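Local structure of CADD-like protein of unknown function (3B5P) at residues Met2-Leu7 against Glu202-Phe207; Glu60-Lys65 against Ser129-Gln134. The protein is of unknown function but resembles CADD and probably shares the all-helical fold of the heme oxygenase-like proteins. All coordinates share one frame; numbering follows the deposited sequence.

Contact 1 (Met2-Leu7 against Glu202-Phe207)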
# COMPACT_ATOMS: atom_id res chain seq x y z
N MSE A 2 14.02 -9.66 19.12
CA MSE A 2 14.88 -8.52 19.26
C MSE A 2 15.71 -8.24 18.00
O MSE A 2 15.85 -7.10 17.60
CB MSE A 2 15.78 -8.78 20.47
CG MSE A 2 16.70 -7.68 20.83
SE MSE A 2 18.03 -8.29 22.13
CE MSE A 2 18.31 -6.48 22.85
N GLU A 3 16.25 -9.28 17.36
CA GLU A 3 17.05 -9.06 16.14
C GLU A 3 16.17 -8.57 14.98
O GLU A 3 16.52 -7.60 14.30
CB GLU A 3 17.78 -10.34 15.71
CG GLU A 3 18.79 -10.87 16.70
CD GLU A 3 18.90 -12.40 16.67
OE1 GLU A 3 17.90 -13.10 16.97
OE2 GLU A 3 19.99 -12.91 16.35
N PHE A 4 15.04 -9.24 14.78
CA PHE A 4 14.11 -8.86 13.70
C PHE A 4 13.48 -7.49 13.94
O PHE A 4 13.25 -6.75 13.00
CB PHE A 4 13.00 -9.91 13.52
CG PHE A 4 12.20 -9.72 12.23
CD1 PHE A 4 12.86 -9.66 11.00
CD2 PHE A 4 10.84 -9.56 12.26
CE1 PHE A 4 12.15 -9.44 9.80
CE2 PHE A 4 10.12 -9.34 11.07
CZ PHE A 4 10.78 -9.28 9.86
N ASN A 5 13.18 -7.18 15.21
CA ASN A 5 12.69 -5.87 15.55
C ASN A 5 13.72 -4.80 15.19
O ASN A 5 13.34 -3.73 14.70
CB ASN A 5 12.35 -5.78 17.04
CG ASN A 5 11.00 -6.42 17.38
OD1 ASN A 5 10.30 -6.96 16.50
ND2 ASN A 5 10.65 -6.42 18.68
N HIS A 6 15.01 -5.11 15.41
CA HIS A 6 16.10 -4.19 15.06
C HIS A 6 16.16 -3.91 13.53
O HIS A 6 16.32 -2.74 13.10
CB HIS A 6 17.45 -4.73 15.58
CG HIS A 6 18.58 -3.75 15.51
ND1 HIS A 6 19.67 -3.93 14.68
CD2 HIS A 6 18.78 -2.56 16.13
CE1 HIS A 6 20.51 -2.92 14.84
NE2 HIS A 6 20.00 -2.08 15.72
N LEU A 7 15.95 -4.94 12.73
CA LEU A 7 15.99 -4.82 11.26
C LEU A 7 14.80 -4.01 10.80
O LEU A 7 14.94 -3.09 10.02
CB LEU A 7 15.96 -6.19 10.61
CG LEU A 7 15.95 -6.32 9.07
CD1 LEU A 7 17.36 -5.99 8.43
CD2 LEU A 7 15.47 -7.67 8.64
N GLU A 202 20.63 -15.00 8.85
CA GLU A 202 21.24 -15.09 7.52
C GLU A 202 20.25 -14.79 6.35
O GLU A 202 20.68 -14.72 5.21
CB GLU A 202 21.90 -16.46 7.34
CG GLU A 202 20.94 -17.66 7.40
CD GLU A 202 20.79 -18.25 8.81
OE1 GLU A 202 20.92 -17.50 9.82
OE2 GLU A 202 20.49 -19.47 8.88
N GLU A 203 18.94 -14.64 6.64
CA GLU A 203 17.94 -14.30 5.63
C GLU A 203 17.51 -12.81 5.72
O GLU A 203 16.66 -12.37 4.94
CB GLU A 203 16.70 -15.23 5.72
CG GLU A 203 17.00 -16.76 5.61
CD GLU A 203 15.81 -17.68 6.05
OE1 GLU A 203 15.04 -17.35 6.98
OE2 GLU A 203 15.67 -18.77 5.45
N PHE A 204 18.11 -12.05 6.63
CA PHE A 204 17.73 -10.62 6.80
C PHE A 204 18.10 -9.78 5.59
O PHE A 204 17.39 -8.86 5.24
CB PHE A 204 18.38 -9.98 8.01
CG PHE A 204 17.79 -10.38 9.35
CD1 PHE A 204 16.74 -11.29 9.47
CD2 PHE A 204 18.37 -9.87 10.51
CE1 PHE A 204 16.26 -11.64 10.73
CE2 PHE A 204 17.88 -10.22 11.77
CZ PHE A 204 16.85 -11.12 11.88
N GLY A 205 19.21 -10.14 4.93
CA GLY A 205 19.61 -9.49 3.74
C GLY A 205 18.58 -9.57 2.65
O GLY A 205 18.27 -8.55 2.05
N GLU A 206 18.05 -10.77 2.38
CA GLU A 206 16.98 -10.93 1.39
C GLU A 206 15.68 -10.23 1.77
O GLU A 206 15.05 -9.59 0.93
CB GLU A 206 16.74 -12.39 1.07
CG GLU A 206 17.91 -13.04 0.28
CD GLU A 206 17.96 -12.62 -1.19
OE1 GLU A 206 16.93 -12.68 -1.88
OE2 GLU A 206 19.05 -12.22 -1.66
N PHE A 207 15.31 -10.28 3.04
CA PHE A 207 14.15 -9.55 3.51
C PHE A 207 14.32 -8.04 3.27
O PHE A 207 13.40 -7.41 2.72
CB PHE A 207 13.90 -9.86 4.97
CG PHE A 207 12.67 -9.21 5.54
CD1 PHE A 207 12.71 -7.90 5.95
CD2 PHE A 207 11.47 -9.91 5.65
CE1 PHE A 207 11.61 -7.32 6.50
CE2 PHE A 207 10.34 -9.31 6.19
CZ PHE A 207 10.41 -8.01 6.59
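Residues 2-7 and 202-207, near the starts of helices 2-18 and 204-229, bring their CA atoms nearest at L7 and F204, 7.5 Å apart. In this helical chain, probably of the heme oxygenase-like fold, the meeting is a worked example of an aromatic cluster, in which F4, F204 and F207 join the two segments by apolar and aromatic packing. F204 presents its ring to the N-terminal helix in more than one direction. The CD2 methyl of L7 sits over one face of it in a CH-pi contact, 4.1 Å from the ring centroid. At the ring's edge, the CB of E3 lies in plane, 3.9 Å from CE2 of F204. F4 meets F204 at a slant, F4 CD1 to F204 CE1 at 3.9 Å, the two planes inclined by 48°. Were F204 an alanine, the methyl of L7 would probably lose the aromatic surface it rests on, and a gap would open between E3, F4 and L7. One helical turn on, F207 receives F4 in a T-shaped pair, centroids 5.0 Å apart and planes at 80°. The first torsion of F4 explains this approach: with CG anti to the backbone N (chi1 -167°), the ring reaches across to the other helix. Around the cluster, V195 and A196 of helix 186-196 touch F4, I199 touches both F4 and F207, and Y143 of helix 135-163 packs on F207. F4 leads with its edge, CE1 standing 3.8 Å above the middle of the F207 ring while CZ comes within 3.5 Å of F207 CZ.

Contact 2 (Glu60-Lys65 against Ser129-Gln134)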
# COMPACT_ATOMS: atom_id res chain seq x y z
N GLU A 60 -2.35 -12.91 -1.51
CA GLU A 60 -2.57 -14.33 -1.70
C GLU A 60 -1.33 -14.99 -2.30
O GLU A 60 -1.04 -16.14 -1.96
CB GLU A 60 -3.80 -14.59 -2.55
CG GLU A 60 -4.10 -16.05 -2.85
CD GLU A 60 -4.47 -16.92 -1.63
OE1 GLU A 60 -4.88 -16.38 -0.58
OE2 GLU A 60 -4.38 -18.17 -1.75
N LEU A 61 -0.60 -14.31 -3.18
CA LEU A 61 0.65 -14.89 -3.68
C LEU A 61 1.68 -15.02 -2.55
O LEU A 61 2.38 -16.05 -2.44
CB LEU A 61 1.22 -14.10 -4.87
CG LEU A 61 0.48 -14.08 -6.20
CD1 LEU A 61 0.99 -12.92 -7.01
CD2 LEU A 61 0.66 -15.39 -6.92
N ALA A 62 1.73 -14.02 -1.66
CA ALA A 62 2.61 -14.06 -0.48
C ALA A 62 2.19 -15.18 0.46
O ALA A 62 3.04 -15.80 1.03
CB ALA A 62 2.61 -12.74 0.28
N ARG A 63 0.88 -15.39 0.66
CA ARG A 63 0.38 -16.47 1.51
C ARG A 63 0.79 -17.83 0.98
O ARG A 63 1.15 -18.71 1.74
CB ARG A 63 -1.14 -16.41 1.64
CG ARG A 63 -1.73 -17.30 2.74
CD ARG A 63 -3.25 -17.24 2.69
NE ARG A 63 -3.79 -18.01 1.58
CZ ARG A 63 -4.14 -19.30 1.62
NH1 ARG A 63 -4.01 -20.02 2.73
NH2 ARG A 63 -4.61 -19.89 0.52
N ARG A 64 0.72 -17.99 -0.34
CA ARG A 64 1.17 -19.25 -0.98
C ARG A 64 2.68 -19.49 -0.85
O ARG A 64 3.13 -20.63 -0.59
CB ARG A 64 0.69 -19.31 -2.43
CG ARG A 64 -0.82 -19.37 -2.51
CD ARG A 64 -1.36 -19.84 -3.83
NE ARG A 64 -2.71 -19.32 -4.05
CZ ARG A 64 -3.56 -19.79 -4.95
NH1 ARG A 64 -3.23 -20.84 -5.71
NH2 ARG A 64 -4.76 -19.24 -5.08
N LYS A 65 3.48 -18.43 -0.97
CA LYS A 65 4.92 -18.51 -0.68
C LYS A 65 5.17 -18.91 0.79
O LYS A 65 6.02 -19.77 1.05
CB LYS A 65 5.67 -17.20 -0.98
CG LYS A 65 5.99 -16.93 -2.43
CD LYS A 65 7.16 -17.75 -2.99
CE LYS A 65 7.27 -17.53 -4.51
NZ LYS A 65 8.51 -18.14 -5.12
N SER A 129 6.94 -9.53 -10.42
CA SER A 129 8.28 -10.07 -10.53
C SER A 129 8.96 -10.32 -9.17
O SER A 129 9.74 -11.27 -9.04
CB SER A 129 9.19 -9.18 -11.39
OG SER A 129 9.65 -8.05 -10.64
N LEU A 130 8.71 -9.45 -8.20
CA LEU A 130 9.21 -9.59 -6.83
C LEU A 130 8.62 -10.80 -6.16
O LEU A 130 9.34 -11.54 -5.47
CB LEU A 130 8.83 -8.38 -5.98
CG LEU A 130 9.29 -7.00 -6.42
CD1 LEU A 130 8.86 -5.95 -5.31
CD2 LEU A 130 10.81 -6.96 -6.76
N PHE A 131 7.31 -10.98 -6.37
CA PHE A 131 6.49 -12.06 -5.73
C PHE A 131 6.79 -13.43 -6.27
O PHE A 131 6.11 -14.39 -5.89
CB PHE A 131 4.95 -11.74 -5.81
CG PHE A 131 4.49 -10.82 -4.70
CD1 PHE A 131 4.99 -9.50 -4.62
CD2 PHE A 131 3.67 -11.27 -3.69
CE1 PHE A 131 4.63 -8.63 -3.57
CE2 PHE A 131 3.31 -10.39 -2.63
CZ PHE A 131 3.79 -9.07 -2.58
N ASP A 132 7.81 -13.51 -7.12
CA ASP A 132 8.30 -14.75 -7.70
C ASP A 132 9.69 -15.08 -7.18
O ASP A 132 10.33 -15.98 -7.70
CB ASP A 132 8.39 -14.57 -9.23
CG ASP A 132 8.25 -15.87 -10.01
OD1 ASP A 132 7.43 -16.75 -9.63
OD2 ASP A 132 8.95 -16.00 -11.05
N ARG A 133 10.19 -14.34 -6.20
CA ARG A 133 11.45 -14.68 -5.51
C ARG A 133 11.18 -15.70 -4.38
O ARG A 133 10.12 -16.30 -4.33
CB ARG A 133 12.12 -13.41 -4.97
CG ARG A 133 12.52 -12.40 -6.04
CD ARG A 133 13.80 -12.84 -6.75
NE ARG A 133 14.95 -12.86 -5.84
CZ ARG A 133 15.85 -11.88 -5.73
NH1 ARG A 133 15.79 -10.79 -6.49
NH2 ARG A 133 16.85 -12.01 -4.86
N GLN A 134 12.14 -15.89 -3.49
CA GLN A 134 11.97 -16.75 -2.32
C GLN A 134 11.24 -16.04 -1.17
O GLN A 134 11.13 -14.80 -1.12
CB GLN A 134 13.33 -17.27 -1.85
CG GLN A 134 14.00 -18.29 -2.78
CD GLN A 134 15.35 -18.81 -2.20
O HOH W 1 6.36 -18.17 -7.63
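K65, L61 and A62 on helix 50-68 pack against the turn that follows helix 118-130, with L61 and F131 bringing their CA atoms to 6.8 Å. The contact illustrates how a helix flank can hold an interhelical turn, here a type I beta turn from L130 to R133, by an aromatic ring at one end and a lysine at the other. With CG beside the backbone N (chi1 -83°), the F131 side chain brings the end of its ring nearer the helix, where CD2 meets L61 CB at 3.9 Å and CE2 meets A62 CB at 3.8 Å; the backbone N of A62 lies in the plane of the ring, at its edge. V138 and T142 of helix 135-163 and M214 of helix 204-229 also touch this buried ring.

K65 first bends at its second torsion (chi2 -76°) and then runs extended to its ammonium group, which donates to the carbonyl of R133, NZ to O 2.6 Å, with a C=O...N angle of 152° and the donor tilted from the carbonyl plane. On the way its CE passes 3.6 Å from F131 O. A water, weakly bonded to K65 NZ, donates to D132 OD1 at 2.7 Å and so bridges the ammonium to a carboxylate it does not touch. The guanidinium of R133 turns elsewhere, to E206 and the ring of Y137.

Behind the interface, R63 grips E60 side-on: OE2 takes NH2 of R63 on its syn lone pair and NE of R64 on its anti one, while NE of R63 reaches OE1 from above the carboxylate plane. The contact thus relies on a backbone carbonyl to receive the lysine, while the nearby D132 carboxylate, acting through water, probably helps to stabilise its positive charge.

Overall arrangement
From the N terminus, the chain enters contact 1 at once with 2-7 on helix 2-18, passes 60-65 on helix 50-68 and comes back against that helix at 129-134, where contact 2 closes a loop with 63 residues between its segments. Only at 202-207 does contact 1 close its own, much longer loop, so contact 2 is nested inside it. Contact 1 ties the first helix to the start of the last modelled one, 204-229; contact 2 ties helix 50-68 to the turn between helices 118-130 and 135-163. Their centres lie about 19 Å apart, yet a salt bridge from R133 NH2 to E206 OE1, at 3.1 Å, joins them directly.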